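Local coordinates for proline iminopeptidase (Streptomyces halstedii, PDB 3WMR), which is an amidohydrolase with a hydrophobic tunnel for polyketide substrates and may release N-terminal proline from peptides, at residues H60-A65 / V294-E299; M66-E71 / R302-M307. One frame throughout, in Å; residues are numbered along the deposited sequence.

From the N terminus, the chain leaves strand 49-52 and, before entering strand 76-80, runs through residues 60-71, which supply the first halves of both contacts in succession. Interaction 1 closes a loop of 228 intervening residues when V294-E299 arrives, at the short helix 295-298. Interaction 2 opens inside that loop but closes beyond it, on helix 300-312, so the two cross. Their centres lie 10 Å apart and their residues touch: H296 CA is 3.6 Å from F303 CG, and H296 CB is 4.3 Å from M66 CG. Together they join the connection between two central strands of the alpha/beta hydrolase sheet to the C-terminal helices that follow strand 283-288.

Interaction 1. Residues H60-A65 / V294-E299; sequences HDYLLA and VPHLEE
H296 points its imidazole at the carbonyl of Y62, and this side chain carries the contact. In the alpha/beta hydrolase fold it joins the loop after strand 49-52 to the short helix 295-298, just beyond H293, the predicted catalytic histidine. The evidence for a directed bond is geometric: H296 NE2 donates its N-H to Y62 O over 2.7 Å, the N-H...O angle is 148°, and the oxygen lies close to the imidazole plane. Seen from the acceptor, NE2 is tilted from the carbonyl plane by 29°. H296 CG sits between its backbone N and carbonyl carbon (chi1 62°), which turns the ring across to the 60-65 side.

L63 and A65 then define how that ring is surrounded. L63 comes over one face in a CH-pi contact, its CD2 4.1 Å from the ring centroid of H296, while the methyl of A65 approaches at the edge, near the ring plane. The Y62 ring stands obliquely to the imidazole, with centroids 5.9 Å apart. An atom of that ring, Y62 CD2, also lies 4.2 Å from V294 CG1.

The polar end of Y62 points elsewhere: its hydroxyl bonds to Q125 OE1 and to G54 N, and its side chain lies about 5 Å from that of S126, the predicted nucleophile. The contact therefore lies beside the probable active site, with most of its touching residues buried. At its less buried end, A65 CB lies 3.7 Å from H296 O and 4.3 Å from L297 CD2.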
ATOM      1  N   HIS A  60       0.729  -4.641  -7.916  1.00 25.66           N
ATOM      2  CA  HIS A  60       2.142  -4.601  -7.523  1.00 26.87           C
ATOM      3  C   HIS A  60       2.984  -3.666  -8.379  1.00 27.03           C
ATOM      4  O   HIS A  60       4.099  -3.310  -7.993  1.00 25.84           O
ATOM      5  CB  HIS A  60       2.777  -5.985  -7.664  1.00 27.86           C
ATOM      6  CG  HIS A  60       3.187  -6.314  -9.073  1.00 29.25           C
ATOM      7  ND1 HIS A  60       2.294  -6.755 -10.028  1.00 30.32           N
ATOM      8  CD2 HIS A  60       4.388  -6.231  -9.693  1.00 30.23           C
ATOM      9  CE1 HIS A  60       2.930  -6.934 -11.174  1.00 31.57           C
ATOM     10  NE2 HIS A  60       4.201  -6.619 -10.997  1.00 31.78           N
ATOM     11  N   ASP A  61       2.463  -3.301  -9.548  1.00 28.12           N
ATOM     12  CA  ASP A  61       3.280  -2.696 -10.621  1.00 28.93           C
ATOM     13  C   ASP A  61       4.015  -1.436 -10.195  1.00 27.88           C
ATOM     14  O   ASP A  61       5.202  -1.296 -10.460  1.00 29.48           O
ATOM     15  CB  ASP A  61       2.415  -2.383 -11.857  1.00 30.85           C
ATOM     16  CG  ASP A  61       1.803  -3.621 -12.464  1.00 32.41           C
ATOM     17  OD1 ASP A  61       2.307  -4.086 -13.511  1.00 34.47           O
ATOM     18  OD2 ASP A  61       0.814  -4.129 -11.895  1.00 33.71           O
ATOM     19  N   TYR A  62       3.314  -0.520  -9.536  1.00 27.36           N
ATOM     20  CA  TYR A  62       3.930   0.732  -9.043  1.00 27.44           C
ATOM     21  C   TYR A  62       5.021   0.521  -7.978  1.00 26.64           C
ATOM     22  O   TYR A  62       5.751   1.453  -7.655  1.00 26.90           O
ATOM     23  CB  TYR A  62       2.855   1.705  -8.523  1.00 27.19           C
ATOM     24  CG  TYR A  62       2.367   1.410  -7.100  1.00 26.63           C
ATOM     25  CD1 TYR A  62       1.488   0.368  -6.856  1.00 26.10           C
ATOM     26  CD2 TYR A  62       2.779   2.190  -6.012  1.00 26.03           C
ATOM     27  CE1 TYR A  62       1.051   0.077  -5.572  1.00 25.86           C
ATOM     28  CE2 TYR A  62       2.326   1.911  -4.708  1.00 26.30           C
ATOM     29  CZ  TYR A  62       1.468   0.845  -4.503  1.00 25.45           C
ATOM     30  OH  TYR A  62       1.010   0.524  -3.243  1.00 24.97           O
ATOM     31  N   LEU A  63       5.125  -0.694  -7.429  1.00 26.56           N
ATOM     32  CA  LEU A  63       6.173  -1.020  -6.456  1.00 26.60           C
ATOM     33  C   LEU A  63       7.408  -1.658  -7.091  1.00 28.14           C
ATOM     34  O   LEU A  63       8.315  -2.073  -6.363  1.00 28.70           O
ATOM     35  CB  LEU A  63       5.619  -1.949  -5.358  1.00 25.64           C
ATOM     36  CG  LEU A  63       4.568  -1.341  -4.434  1.00 25.19           C
ATOM     37  CD1 LEU A  63       4.061  -2.368  -3.437  1.00 24.29           C
ATOM     38  CD2 LEU A  63       5.113  -0.134  -3.691  1.00 25.71           C
ATOM     39  N   LEU A  64       7.469  -1.726  -8.430  1.00 27.59           N
ATOM     40  CA  LEU A  64       8.519  -2.509  -9.118  1.00 28.52           C
ATOM     41  C   LEU A  64       9.929  -1.957  -8.913  1.00 26.95           C
ATOM     42  O   LEU A  64      10.880  -2.705  -8.938  1.00 27.80           O
ATOM     43  CB  LEU A  64       8.230  -2.647 -10.621  1.00 29.46           C
ATOM     44  CG  LEU A  64       7.270  -3.775 -10.993  1.00 30.27           C
ATOM     45  CD1 LEU A  64       6.837  -3.648 -12.457  1.00 31.16           C
ATOM     46  CD2 LEU A  64       7.899  -5.134 -10.724  1.00 30.22           C
ATOM     47  N   ALA A  65      10.043  -0.666  -8.652  1.00 26.98           N
ATOM     48  CA  ALA A  65      11.307  -0.045  -8.235  1.00 27.10           C
ATOM     49  C   ALA A  65      12.034  -0.769  -7.108  1.00 27.34           C
ATOM     50  O   ALA A  65      13.262  -0.766  -7.039  1.00 28.38           O
ATOM     51  CB  ALA A  65      11.041   1.384  -7.810  1.00 26.89           C
ATOM     52  N   VAL A 294       4.725   8.182  -2.902  1.00 25.42           N
ATOM     53  CA  VAL A 294       5.519   7.148  -3.554  1.00 25.02           C
ATOM     54  C   VAL A 294       7.019   7.451  -3.532  1.00 25.77           C
ATOM     55  O   VAL A 294       7.634   7.590  -4.594  1.00 25.73           O
ATOM     56  CB  VAL A 294       5.034   6.882  -4.997  1.00 25.85           C
ATOM     57  CG1 VAL A 294       3.679   6.195  -4.979  1.00 25.29           C
ATOM     58  CG2 VAL A 294       4.974   8.163  -5.824  1.00 26.32           C
ATOM     59  N   PRO A 295       7.619   7.519  -2.323  1.00 24.91           N
ATOM     60  CA  PRO A 295       9.045   7.844  -2.152  1.00 25.22           C
ATOM     61  C   PRO A 295      10.030   6.904  -2.873  1.00 26.30           C
ATOM     62  O   PRO A 295      11.145   7.319  -3.244  1.00 27.97           O
ATOM     63  CB  PRO A 295       9.248   7.796  -0.637  1.00 25.14           C
ATOM     64  CG  PRO A 295       8.107   6.998  -0.092  1.00 24.15           C
ATOM     65  CD  PRO A 295       6.960   7.220  -1.033  1.00 24.44           C
ATOM     66  N   HIS A 296       9.625   5.658  -3.077  1.00 25.46           N
ATOM     67  CA  HIS A 296      10.416   4.720  -3.833  1.00 25.97           C
ATOM     68  C   HIS A 296      10.600   5.142  -5.311  1.00 27.41           C
ATOM     69  O   HIS A 296      11.437   4.582  -5.980  1.00 27.30           O
ATOM     70  CB  HIS A 296       9.812   3.317  -3.758  1.00 25.17           C
ATOM     71  CG  HIS A 296       8.441   3.212  -4.333  1.00 25.09           C
ATOM     72  ND1 HIS A 296       7.312   3.651  -3.662  1.00 24.70           N
ATOM     73  CD2 HIS A 296       8.007   2.692  -5.503  1.00 24.65           C
ATOM     74  CE1 HIS A 296       6.247   3.424  -4.407  1.00 24.20           C
ATOM     75  NE2 HIS A 296       6.639   2.833  -5.524  1.00 25.27           N
ATOM     76  N   LEU A 297       9.766   6.072  -5.788  1.00 28.61           N
ATOM     77  CA  LEU A 297       9.836   6.630  -7.138  1.00 30.78           C
ATOM     78  C   LEU A 297      10.364   8.052  -7.097  1.00 31.68           C
ATOM     79  O   LEU A 297      11.179   8.452  -7.927  1.00 34.39           O
ATOM     80  CB  LEU A 297       8.444   6.613  -7.786  1.00 30.39           C
ATOM     81  CG  LEU A 297       7.975   5.237  -8.267  1.00 30.29           C
ATOM     82  CD1 LEU A 297       6.519   5.279  -8.686  1.00 30.44           C
ATOM     83  CD2 LEU A 297       8.844   4.750  -9.421  1.00 32.23           C
ATOM     84  N   GLU A 298       9.886   8.808  -6.118  1.00 31.25           N
ATOM     85  CA  GLU A 298      10.206  10.210  -5.972  1.00 31.19           C
ATOM     86  C   GLU A 298      11.619  10.443  -5.487  1.00 32.65           C
ATOM     87  O   GLU A 298      12.286  11.368  -5.959  1.00 31.69           O
ATOM     88  CB  GLU A 298       9.195  10.886  -5.036  1.00 30.21           C
ATOM     89  CG  GLU A 298       7.802  10.919  -5.643  1.00 29.78           C
ATOM     90  CD  GLU A 298       6.707  11.135  -4.618  1.00 28.28           C
ATOM     91  OE1 GLU A 298       6.831  10.600  -3.499  1.00 26.83           O
ATOM     92  OE2 GLU A 298       5.750  11.868  -4.932  1.00 28.60           O
ATOM     93  N   GLU A 299      12.077   9.620  -4.545  1.00 32.48           N
ATOM     94  CA  GLU A 299      13.466   9.678  -4.079  1.00 34.38           C
ATOM     95  C   GLU A 299      14.052   8.278  -4.130  1.00 33.73           C
ATOM     96  O   GLU A 299      14.266   7.654  -3.089  1.00 32.91           O
ATOM     97  CB  GLU A 299      13.533  10.237  -2.658  1.00 34.32           C
ATOM     98  CG  GLU A 299      13.062  11.669  -2.555  1.00 34.68           C
ATOM     99  CD  GLU A 299      13.308  12.254  -1.189  1.00 34.96           C
ATOM    100  OE1 GLU A 299      14.482  12.507  -0.893  1.00 36.33           O
ATOM    101  OE2 GLU A 299      12.342  12.483  -0.420  1.00 34.24           O
TER

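Interaction 2. Residues M66-E71 / R302-M307; sequences MTSLTE and RFHEVM
M66 crosses F303 at about a right angle, bringing its thioether to the phenyl ring on the buried side of this contact in the alpha/beta hydrolase fold. M66 SD is 3.9 Å from F303 CZ, an oblique Met-aromatic contact, and the bend at chi3 (58°) carries M66 CE round to the ring edge, in plane and 4.0 Å from F303 CZ. Next to this pair, L69 CD2 packs on M307 CB at 3.8 Å. Strands 120-125 and 258-263 lie beneath: M66 and M307 touch F123, and F303 touches L261.

Toward solvent the contact turns polar, close at S68 and H304 and loose at E71. H304 extends from helix 300-312 with CG anti to its backbone N (chi1 176°), which carries ND1 across to S68 OG, a hydrogen bond of 3.0 Å met near the ring plane. Either atom could be the donor. S68 OG has a second, weak hydrogen bond to A65 O. Further out, exposed E71 brings OE1 only to 4.2 Å from H304 CE1 and 4.5 Å from NE2, too long for a salt bridge. Nearby negative charge may nevertheless favour a protonated H304, and in that state S68 OG would accept from ND1.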
ATOM      1  N   MET A  66      11.276  -1.397  -6.221  1.00 26.75           N
ATOM      2  CA  MET A  66      11.846  -2.047  -5.052  1.00 26.75           C
ATOM      3  C   MET A  66      12.611  -3.348  -5.329  1.00 27.15           C
ATOM      4  O   MET A  66      13.147  -3.965  -4.402  1.00 26.66           O
ATOM      5  CB  MET A  66      10.736  -2.269  -4.018  1.00 25.60           C
ATOM      6  CG  MET A  66      10.179  -0.949  -3.513  1.00 25.82           C
ATOM      7  SD  MET A  66       9.004  -1.123  -2.149  1.00 25.45           S
ATOM      8  CE  MET A  66      10.026  -1.970  -0.951  1.00 25.54           C
ATOM      9  N   THR A  67      12.665  -3.774  -6.591  1.00 28.24           N
ATOM     10  CA  THR A  67      13.639  -4.796  -7.006  1.00 28.63           C
ATOM     11  C   THR A  67      15.078  -4.329  -6.762  1.00 28.38           C
ATOM     12  O   THR A  67      15.982  -5.142  -6.748  1.00 29.50           O
ATOM     13  CB  THR A  67      13.502  -5.173  -8.491  1.00 29.51           C
ATOM     14  OG1 THR A  67      13.617  -3.994  -9.284  1.00 29.04           O
ATOM     15  CG2 THR A  67      12.149  -5.847  -8.772  1.00 29.93           C
ATOM     16  N   SER A  68      15.294  -3.029  -6.570  1.00 28.54           N
ATOM     17  CA  SER A  68      16.619  -2.530  -6.213  1.00 28.20           C
ATOM     18  C   SER A  68      17.177  -3.209  -4.969  1.00 27.84           C
ATOM     19  O   SER A  68      18.371  -3.434  -4.867  1.00 27.49           O
ATOM     20  CB  SER A  68      16.596  -1.013  -6.004  1.00 28.66           C
ATOM     21  OG  SER A  68      15.875  -0.653  -4.828  1.00 28.95           O
ATOM     22  N   LEU A  69      16.318  -3.542  -4.007  1.00 26.89           N
ATOM     23  CA  LEU A  69      16.789  -4.208  -2.797  1.00 26.70           C
ATOM     24  C   LEU A  69      17.560  -5.515  -3.033  1.00 27.27           C
ATOM     25  O   LEU A  69      18.417  -5.868  -2.215  1.00 26.43           O
ATOM     26  CB  LEU A  69      15.617  -4.462  -1.820  1.00 25.67           C
ATOM     27  CG  LEU A  69      14.744  -3.247  -1.493  1.00 25.02           C
ATOM     28  CD1 LEU A  69      13.569  -3.689  -0.632  1.00 24.46           C
ATOM     29  CD2 LEU A  69      15.527  -2.149  -0.802  1.00 24.61           C
ATOM     30  N   THR A  70      17.278  -6.219  -4.139  1.00 29.01           N
ATOM     31  CA  THR A  70      18.008  -7.454  -4.472  1.00 30.95           C
ATOM     32  C   THR A  70      19.492  -7.167  -4.749  1.00 32.60           C
ATOM     33  O   THR A  70      20.326  -8.053  -4.655  1.00 32.67           O
ATOM     34  CB  THR A  70      17.398  -8.218  -5.667  1.00 31.72           C
ATOM     35  OG1 THR A  70      17.477  -7.407  -6.852  1.00 32.37           O
ATOM     36  CG2 THR A  70      15.949  -8.591  -5.391  1.00 31.27           C
ATOM     37  N   GLU A  71      19.810  -5.916  -5.035  1.00 35.11           N
ATOM     38  CA  GLU A  71      21.190  -5.483  -5.259  1.00 39.09           C
ATOM     39  C   GLU A  71      22.035  -5.721  -3.998  1.00 38.33           C
ATOM     40  O   GLU A  71      23.240  -5.982  -4.090  1.00 38.70           O
ATOM     41  CB  GLU A  71      21.173  -4.007  -5.644  1.00 42.33           C
ATOM     42  CG  GLU A  71      22.482  -3.389  -6.087  1.00 46.99           C
ATOM     43  CD  GLU A  71      22.453  -1.880  -5.925  1.00 49.85           C
ATOM     44  OE1 GLU A  71      21.481  -1.245  -6.400  1.00 51.74           O
ATOM     45  OE2 GLU A  71      23.391  -1.335  -5.301  1.00 54.15           O
ATOM     46  N   ARG A 302      17.352   7.530  -1.966  1.00 35.49           N
ATOM     47  CA  ARG A 302      17.186   7.739  -0.523  1.00 34.55           C
ATOM     48  C   ARG A 302      16.241   6.695   0.120  1.00 32.00           C
ATOM     49  O   ARG A 302      16.480   6.230   1.230  1.00 30.63           O
ATOM     50  CB  ARG A 302      16.700   9.166  -0.249  1.00 35.35           C
ATOM     51  CG  ARG A 302      16.542   9.530   1.225  1.00 36.82           C
ATOM     52  CD  ARG A 302      17.839   9.348   1.992  1.00 39.31           C
ATOM     53  NE  ARG A 302      17.636   9.347   3.445  1.00 41.27           N
ATOM     54  CZ  ARG A 302      18.515   8.872   4.327  1.00 42.96           C
ATOM     55  NH1 ARG A 302      19.673   8.344   3.929  1.00 43.82           N
ATOM     56  NH2 ARG A 302      18.234   8.915   5.621  1.00 43.36           N
ATOM     57  N   PHE A 303      15.180   6.338  -0.597  1.00 30.52           N
ATOM     58  CA  PHE A 303      14.287   5.288  -0.163  1.00 29.73           C
ATOM     59  C   PHE A 303      15.026   3.948  -0.037  1.00 29.26           C
ATOM     60  O   PHE A 303      14.892   3.229   0.977  1.00 28.21           O
ATOM     61  CB  PHE A 303      13.101   5.168  -1.123  1.00 28.86           C
ATOM     62  CG  PHE A 303      12.200   4.020  -0.812  1.00 27.14           C
ATOM     63  CD1 PHE A 303      11.095   4.191   0.008  1.00 26.79           C
ATOM     64  CD2 PHE A 303      12.474   2.761  -1.314  1.00 26.45           C
ATOM     65  CE1 PHE A 303      10.273   3.127   0.312  1.00 25.22           C
ATOM     66  CE2 PHE A 303      11.654   1.696  -1.026  1.00 26.31           C
ATOM     67  CZ  PHE A 303      10.549   1.880  -0.206  1.00 25.55           C
ATOM     68  N   HIS A 304      15.794   3.615  -1.069  1.00 29.72           N
ATOM     69  CA  HIS A 304      16.640   2.427  -1.067  1.00 30.39           C
ATOM     70  C   HIS A 304      17.578   2.405   0.139  1.00 30.81           C
ATOM     71  O   HIS A 304      17.615   1.415   0.858  1.00 30.18           O
ATOM     72  CB  HIS A 304      17.449   2.347  -2.365  1.00 31.44           C
ATOM     73  CG  HIS A 304      18.419   1.212  -2.400  1.00 31.48           C
ATOM     74  ND1 HIS A 304      18.125  -0.000  -2.984  1.00 30.90           N
ATOM     75  CD2 HIS A 304      19.684   1.109  -1.930  1.00 32.00           C
ATOM     76  CE1 HIS A 304      19.167  -0.802  -2.872  1.00 31.41           C
ATOM     77  NE2 HIS A 304      20.123  -0.155  -2.229  1.00 31.84           N
ATOM     78  N   GLU A 305      18.336   3.487   0.346  1.00 33.25           N
ATOM     79  CA  GLU A 305      19.234   3.600   1.499  1.00 34.38           C
ATOM     80  C   GLU A 305      18.499   3.388   2.830  1.00 32.41           C
ATOM     81  O   GLU A 305      19.000   2.708   3.726  1.00 31.06           O
ATOM     82  CB  GLU A 305      19.923   4.967   1.531  1.00 38.35           C
ATOM     83  CG  GLU A 305      21.000   5.171   0.472  1.00 42.33           C
ATOM     84  CD  GLU A 305      21.505   6.612   0.396  1.00 46.49           C
ATOM     85  OE1 GLU A 305      20.980   7.490   1.127  1.00 48.66           O
ATOM     86  OE2 GLU A 305      22.433   6.870  -0.410  1.00 48.79           O
ATOM     87  N   VAL A 306      17.319   3.982   2.961  1.00 30.86           N
ATOM     88  CA  VAL A 306      16.571   3.900   4.214  1.00 29.27           C
ATOM     89  C   VAL A 306      16.128   2.463   4.455  1.00 27.29           C
ATOM     90  O   VAL A 306      16.333   1.926   5.529  1.00 26.82           O
ATOM     91  CB  VAL A 306      15.374   4.863   4.230  1.00 29.35           C
ATOM     92  CG1 VAL A 306      14.446   4.567   5.412  1.00 28.99           C
ATOM     93  CG2 VAL A 306      15.867   6.295   4.309  1.00 30.41           C
ATOM     94  N   MET A 307      15.582   1.836   3.420  1.00 26.99           N
ATOM     95  CA  MET A 307      15.167   0.449   3.488  1.00 26.11           C
ATOM     96  C   MET A 307      16.314  -0.493   3.829  1.00 26.33           C
ATOM     97  O   MET A 307      16.210  -1.295   4.755  1.00 24.84           O
ATOM     98  CB  MET A 307      14.499   0.031   2.181  1.00 26.05           C
ATOM     99  CG  MET A 307      13.071   0.537   2.030  1.00 26.39           C
ATOM    100  SD  MET A 307      11.957  -0.118   3.301  1.00 26.09           S
ATOM    101  CE  MET A 307      12.010  -1.863   2.940  1.00 25.63           C
TER